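Local coordinates for YlqD protein (Synechococcus sp. WH 8102, PDB 4DCI) that is of unknown function but joins a long helical hairpin, predicted to form a coiled coil, to a small mixed beta-sheet in a four-chain assembly, at residues L10-P15 against E131-A136; R14-R19 against L117-E122. All coordinates share one frame; numbering follows the deposited sequence.

Interaction 1 of 2, residues L10-P15 against E131-A136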
loop_
_atom_site.group_PDB
_atom_site.type_symbol
_atom_site.label_atom_id
_atom_site.label_comp_id
_atom_site.label_asym_id
_atom_site.label_seq_id
_atom_site.Cartn_x
_atom_site.Cartn_y
_atom_site.Cartn_z
ATOM N N LEU B 10 -19.835 15.611 15.097
ATOM C CA LEU B 10 -19.122 14.561 14.382
ATOM C C LEU B 10 -17.734 14.377 14.972
ATOM O O LEU B 10 -17.125 15.337 15.451
ATOM C CB LEU B 10 -19.026 14.899 12.892
ATOM C CG LEU B 10 -20.354 14.997 12.127
ATOM C CD1 LEU B 10 -20.157 15.635 10.761
ATOM C CD2 LEU B 10 -21.017 13.633 11.995
ATOM N N THR B 11 -17.243 13.143 14.940
ATOM C CA THR B 11 -15.891 12.854 15.396
ATOM C C THR B 11 -15.049 12.486 14.189
ATOM O O THR B 11 -15.352 11.522 13.488
ATOM C CB THR B 11 -15.856 11.700 16.412
ATOM O OG1 THR B 11 -16.280 10.500 15.764
ATOM C CG2 THR B 11 -16.786 11.976 17.599
ATOM N N ILE B 12 -14.010 13.272 13.934
ATOM C CA ILE B 12 -13.123 13.038 12.801
ATOM C C ILE B 12 -11.761 12.631 13.317
ATOM O O ILE B 12 -11.514 12.680 14.514
ATOM C CB ILE B 12 -12.948 14.291 11.915
ATOM C CG1 ILE B 12 -12.379 15.457 12.736
ATOM C CG2 ILE B 12 -14.260 14.656 11.242
ATOM C CD1 ILE B 12 -11.856 16.607 11.906
ATOM N N LYS B 13 -10.878 12.259 12.395
ATOM C CA LYS B 13 -9.511 11.908 12.703
ATOM C C LYS B 13 -8.570 13.069 12.352
ATOM O O LYS B 13 -8.700 13.675 11.296
ATOM C CB LYS B 13 -9.164 10.654 11.923
ATOM C CG LYS B 13 -7.680 10.394 11.782
ATOM C CD LYS B 13 -7.429 9.396 10.669
ATOM C CE LYS B 13 -5.976 9.386 10.247
ATOM N NZ LYS B 13 -5.837 8.423 9.124
ATOM N N ARG B 14 -7.622 13.373 13.235
ATOM C CA ARG B 14 -6.710 14.511 13.044
ATOM C C ARG B 14 -5.323 14.206 13.605
ATOM O O ARG B 14 -5.195 13.495 14.599
ATOM C CB ARG B 14 -7.226 15.735 13.798
ATOM C CG ARG B 14 -6.970 15.564 15.285
ATOM C CD ARG B 14 -7.022 16.829 16.084
ATOM N NE ARG B 14 -7.221 16.469 17.476
ATOM C CZ ARG B 14 -7.558 17.323 18.429
ATOM N NH1 ARG B 14 -7.738 18.609 18.151
ATOM N NH2 ARG B 14 -7.720 16.883 19.664
ATOM N N PRO B 15 -4.279 14.803 13.016
ATOM C CA PRO B 15 -2.941 14.577 13.536
ATOM C C PRO B 15 -2.657 15.442 14.774
ATOM O O PRO B 15 -3.240 16.517 14.927
ATOM C CB PRO B 15 -2.073 15.031 12.375
ATOM C CG PRO B 15 -2.843 16.168 11.773
ATOM C CD PRO B 15 -4.291 15.842 11.968
ATOM N N GLU B 131 -8.030 24.775 12.342
ATOM C CA GLU B 131 -7.452 24.935 13.665
ATOM C C GLU B 131 -7.532 23.629 14.449
ATOM O O GLU B 131 -6.658 23.337 15.259
ATOM C CB GLU B 131 -8.130 26.084 14.399
ATOM C CG GLU B 131 -8.147 27.349 13.556
ATOM C CD GLU B 131 -8.308 28.626 14.354
ATOM O OE1 GLU B 131 -9.250 28.719 15.178
ATOM O OE2 GLU B 131 -7.490 29.551 14.135
ATOM N N LYS B 132 -8.571 22.841 14.186
ATOM C CA LYS B 132 -8.694 21.479 14.720
ATOM C C LYS B 132 -7.519 20.566 14.338
ATOM O O LYS B 132 -7.167 19.663 15.090
ATOM C CB LYS B 132 -9.994 20.823 14.239
ATOM C CG LYS B 132 -11.280 21.495 14.700
ATOM C CD LYS B 132 -11.609 21.163 16.144
ATOM C CE LYS B 132 -12.904 21.830 16.574
ATOM N NZ LYS B 132 -13.078 21.808 18.054
HETATM N N MSE B 133 -6.924 20.801 13.170
HETATM C CA MSE B 133 -5.789 20.007 12.690
HETATM C C MSE B 133 -4.445 20.549 13.208
HETATM O O MSE B 133 -3.388 20.208 12.676
HETATM C CB MSE B 133 -5.754 19.980 11.152
HETATM C CG MSE B 133 -7.106 19.851 10.474
HETATM SE SE MSE B 133 -7.858 18.052 10.534
HETATM C CE MSE B 133 -6.871 17.321 9.020
ATOM N N GLN B 134 -4.470 21.393 14.234
ATOM C CA GLN B 134 -3.261 22.119 14.591
ATOM C C GLN B 134 -2.907 22.071 16.064
ATOM O O GLN B 134 -2.165 22.926 16.566
ATOM C CB GLN B 134 -3.352 23.568 14.108
ATOM C CG GLN B 134 -3.523 23.664 12.606
ATOM C CD GLN B 134 -3.205 25.034 12.049
ATOM O OE1 GLN B 134 -3.642 26.062 12.575
ATOM N NE2 GLN B 134 -2.451 25.051 10.962
ATOM N N VAL B 135 -3.427 21.072 16.759
ATOM C CA VAL B 135 -3.065 20.878 18.151
ATOM C C VAL B 135 -1.667 20.249 18.270
ATOM O O VAL B 135 -1.309 19.349 17.505
ATOM C CB VAL B 135 -4.134 20.044 18.868
ATOM C CG1 VAL B 135 -3.658 19.604 20.238
ATOM C CG2 VAL B 135 -5.411 20.857 19.002
ATOM N N ALA B 136 -0.871 20.752 19.210
ATOM C CA ALA B 136 0.442 20.167 19.507
ATOM C C ALA B 136 0.620 19.930 20.999
ATOM O O ALA B 136 0.027 20.634 21.811
ATOM C CB ALA B 136 1.560 21.047 18.978
#

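Interaction 2 of 2, residues R14-R19 against L117-E122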
loop_
_atom_site.group_PDB
_atom_site.type_symbol
_atom_site.label_atom_id
_atom_site.label_comp_id
_atom_site.label_asym_id
_atom_site.label_seq_id
_atom_site.Cartn_x
_atom_site.Cartn_y
_atom_site.Cartn_z
ATOM N N ARG B 14 -7.622 13.373 13.235
ATOM C CA ARG B 14 -6.710 14.511 13.044
ATOM C C ARG B 14 -5.323 14.206 13.605
ATOM O O ARG B 14 -5.195 13.495 14.599
ATOM C CB ARG B 14 -7.226 15.735 13.798
ATOM C CG ARG B 14 -6.970 15.564 15.285
ATOM C CD ARG B 14 -7.022 16.829 16.084
ATOM N NE ARG B 14 -7.221 16.469 17.476
ATOM C CZ ARG B 14 -7.558 17.323 18.429
ATOM N NH1 ARG B 14 -7.738 18.609 18.151
ATOM N NH2 ARG B 14 -7.720 16.883 19.664
ATOM N N PRO B 15 -4.279 14.803 13.016
ATOM C CA PRO B 15 -2.941 14.577 13.536
ATOM C C PRO B 15 -2.657 15.442 14.774
ATOM O O PRO B 15 -3.240 16.517 14.927
ATOM C CB PRO B 15 -2.073 15.031 12.375
ATOM C CG PRO B 15 -2.843 16.168 11.773
ATOM C CD PRO B 15 -4.291 15.842 11.968
ATOM N N ILE B 16 -1.779 14.964 15.648
ATOM C CA ILE B 16 -1.270 15.759 16.765
ATOM C C ILE B 16 0.230 15.937 16.566
ATOM O O ILE B 16 0.931 14.997 16.188
ATOM C CB ILE B 16 -1.551 15.094 18.136
ATOM C CG1 ILE B 16 -3.050 15.034 18.426
ATOM C CG2 ILE B 16 -0.875 15.834 19.279
ATOM C CD1 ILE B 16 -3.798 16.334 18.204
ATOM N N THR B 17 0.720 17.146 16.803
ATOM C CA THR B 17 2.140 17.409 16.672
ATOM C C THR B 17 2.825 17.217 18.014
ATOM O O THR B 17 2.350 17.699 19.037
ATOM C CB THR B 17 2.386 18.825 16.132
ATOM O OG1 THR B 17 1.829 18.922 14.816
ATOM C CG2 THR B 17 3.877 19.143 16.080
ATOM N N VAL B 18 3.931 16.491 18.007
ATOM C CA VAL B 18 4.725 16.321 19.213
ATOM C C VAL B 18 5.926 17.253 19.128
ATOM O O VAL B 18 6.711 17.177 18.183
ATOM C CB VAL B 18 5.199 14.861 19.384
ATOM C CG1 VAL B 18 5.660 14.605 20.812
ATOM C CG2 VAL B 18 4.081 13.901 19.027
ATOM N N ARG B 19 6.049 18.154 20.096
ATOM C CA ARG B 19 7.245 18.985 20.223
ATOM C C ARG B 19 8.043 18.534 21.452
ATOM O O ARG B 19 7.455 18.167 22.465
ATOM C CB ARG B 19 6.864 20.466 20.347
ATOM C CG ARG B 19 6.212 21.049 19.104
ATOM C CD ARG B 19 5.617 22.422 19.368
ATOM N NE ARG B 19 4.655 22.783 18.326
ATOM C CZ ARG B 19 3.662 23.663 18.468
ATOM N NH1 ARG B 19 3.465 24.296 19.621
ATOM N NH2 ARG B 19 2.844 23.905 17.452
ATOM N N LEU B 117 1.273 12.297 15.861
ATOM C CA LEU B 117 0.505 11.149 16.334
ATOM C C LEU B 117 -0.914 11.214 15.819
ATOM O O LEU B 117 -1.511 12.293 15.788
ATOM C CB LEU B 117 0.465 11.135 17.847
ATOM C CG LEU B 117 1.798 10.862 18.516
ATOM C CD1 LEU B 117 1.709 11.262 19.974
ATOM C CD2 LEU B 117 2.167 9.395 18.368
ATOM N N GLU B 118 -1.467 10.067 15.427
ATOM C CA GLU B 118 -2.864 10.047 15.022
ATOM C C GLU B 118 -3.726 10.312 16.249
ATOM O O GLU B 118 -3.500 9.732 17.320
ATOM C CB GLU B 118 -3.296 8.741 14.346
ATOM C CG GLU B 118 -4.739 8.852 13.852
ATOM C CD GLU B 118 -5.406 7.543 13.458
ATOM O OE1 GLU B 118 -4.782 6.753 12.725
ATOM O OE2 GLU B 118 -6.577 7.319 13.863
ATOM N N SER B 119 -4.697 11.207 16.074
ATOM C CA SER B 119 -5.652 11.567 17.109
ATOM C C SER B 119 -7.042 11.670 16.503
ATOM O O SER B 119 -7.237 11.407 15.310
ATOM C CB SER B 119 -5.271 12.907 17.727
ATOM O OG SER B 119 -6.240 13.328 18.664
ATOM N N SER B 120 -8.003 12.049 17.339
ATOM C CA SER B 120 -9.368 12.246 16.902
ATOM C C SER B 120 -9.949 13.398 17.701
ATOM O O SER B 120 -9.358 13.803 18.689
ATOM C CB SER B 120 -10.174 10.968 17.121
ATOM O OG SER B 120 -10.289 10.695 18.500
ATOM N N CYS B 121 -11.084 13.931 17.269
ATOM C CA CYS B 121 -11.736 15.052 17.953
ATOM C C CYS B 121 -13.125 15.345 17.372
ATOM O O CYS B 121 -13.514 14.795 16.336
ATOM C CB CYS B 121 -10.884 16.316 17.865
ATOM S SG CYS B 121 -10.875 17.008 16.206
ATOM N N GLU B 122 -13.858 16.231 18.038
ATOM C CA GLU B 122 -15.227 16.522 17.670
ATOM C C GLU B 122 -15.324 17.864 16.970
ATOM O O GLU B 122 -14.625 18.809 17.312
ATOM C CB GLU B 122 -16.113 16.507 18.904
ATOM C CG GLU B 122 -15.622 15.544 19.971
ATOM C CD GLU B 122 -16.739 14.967 20.803
ATOM O OE1 GLU B 122 -17.599 15.748 21.270
ATOM O OE2 GLU B 122 -16.746 13.727 20.985
#

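Interaction 1 of 2, residues L10-P15 against E131-A136
Arg14, on the strand segment 10-15, comes closest to the backbone of segment 131-136 at Met133, their CA atoms 5.6 Å apart. Arg14 and Met133 carry most of the contact. The first torsion of Arg14 sets CG between the backbone N and the carbonyl carbon (chi1 75°), and from there the chain runs extended to NE, passing beside the Lys132 carbonyl. NH1 then donates to Lys132 O at 3.3 Å along a nearly straight line of 175°. The oxygen lies in the guanidinium plane and receives the N-H on a lone pair, consistent with its helping to set the turn of the flat group. Val135 lies over one face of the guanidinium, its CB 3.9 Å from Arg14 NH1. Selenomethionine Met133, bent at chi2 and chi3, covers the root of the side chain: SE is 4.1 Å from Arg14 CB, while CE lies 4.2 Å from Pro15 CD. Ile12 CD1 approaches the same selenium more distantly. Leu10 of the third subunit packs on both Arg14 and Val135. An arginine from a strand thus holds the Lys132 carbonyl, fastening the connection that leads into strand 136-140 of the mixed sheet.

Interaction 2 of 2, residues R14-R19 against L117-E122
Arg14 and Ser119 form one of the hydrogen-bonded pairs joining two neighbouring strands of the mixed sheet, antiparallel in register though their segment axes make an angle of 126°. Ser119 N reaches Arg14 O at 2.8 Å, and Arg14 N returns a bond to Ser119 O. Two residues on, Ile16 and Leu117 make the next such pair, Ile16 N to Leu117 O and Leu117 N to Ile16 O, each 2.7 Å. Between them Pro15 faces Glu118 as a non-hydrogen-bonded pair; the Pro15 CA approaches Leu117 O in a CA-H...O contact, and its lack of an N-H costs this pairing nothing. The face carrying Arg14, Ile16, Leu117 and Ser119 holds most of the side-chain contact. Further along, Val18 CG2 touches Leu117 CD1 at 3.7 Å where the two side chains run across each other. Ser119 OG, with chi1 at 176°, which swings it away from the Ser119 N, sits at the edge of the Arg14 guanidinium but accepts just a weak bond from NE; its stronger polar partner is Thr11 O of the third subunit. There Ser119 and Ser120 pair with a strand of that chain, carrying the sheet across the interface. The guanidinium that Ser119 meets at its edge is covered on one face by Cys121, whose CB stands over the group's centre, 3.5 Å from Arg14 CZ, while SG lies 3.9 Å from Arg14 CD.

Overall arrangement
From the N terminus the chain enters strand 10-21, which supplies the first segment of both contacts, and then runs out and back through helices 24-60 and 69-104. Strand 111-123 returns beside the first strand, and interaction 2 closes the loop containing the helical hairpin. The chain next runs through 129-132 and on into strand 136-140, its residues 131-136 making interaction 1, which closes a still longer loop. The loop closed by interaction 2 nests inside that one, the two sharing Arg14 and Pro15, and their centres are 6 Å apart. Together they tie the first strand to its neighbour, strand 111-123, and to the connection entering strand 136-140; both contacts also touch the third subunit.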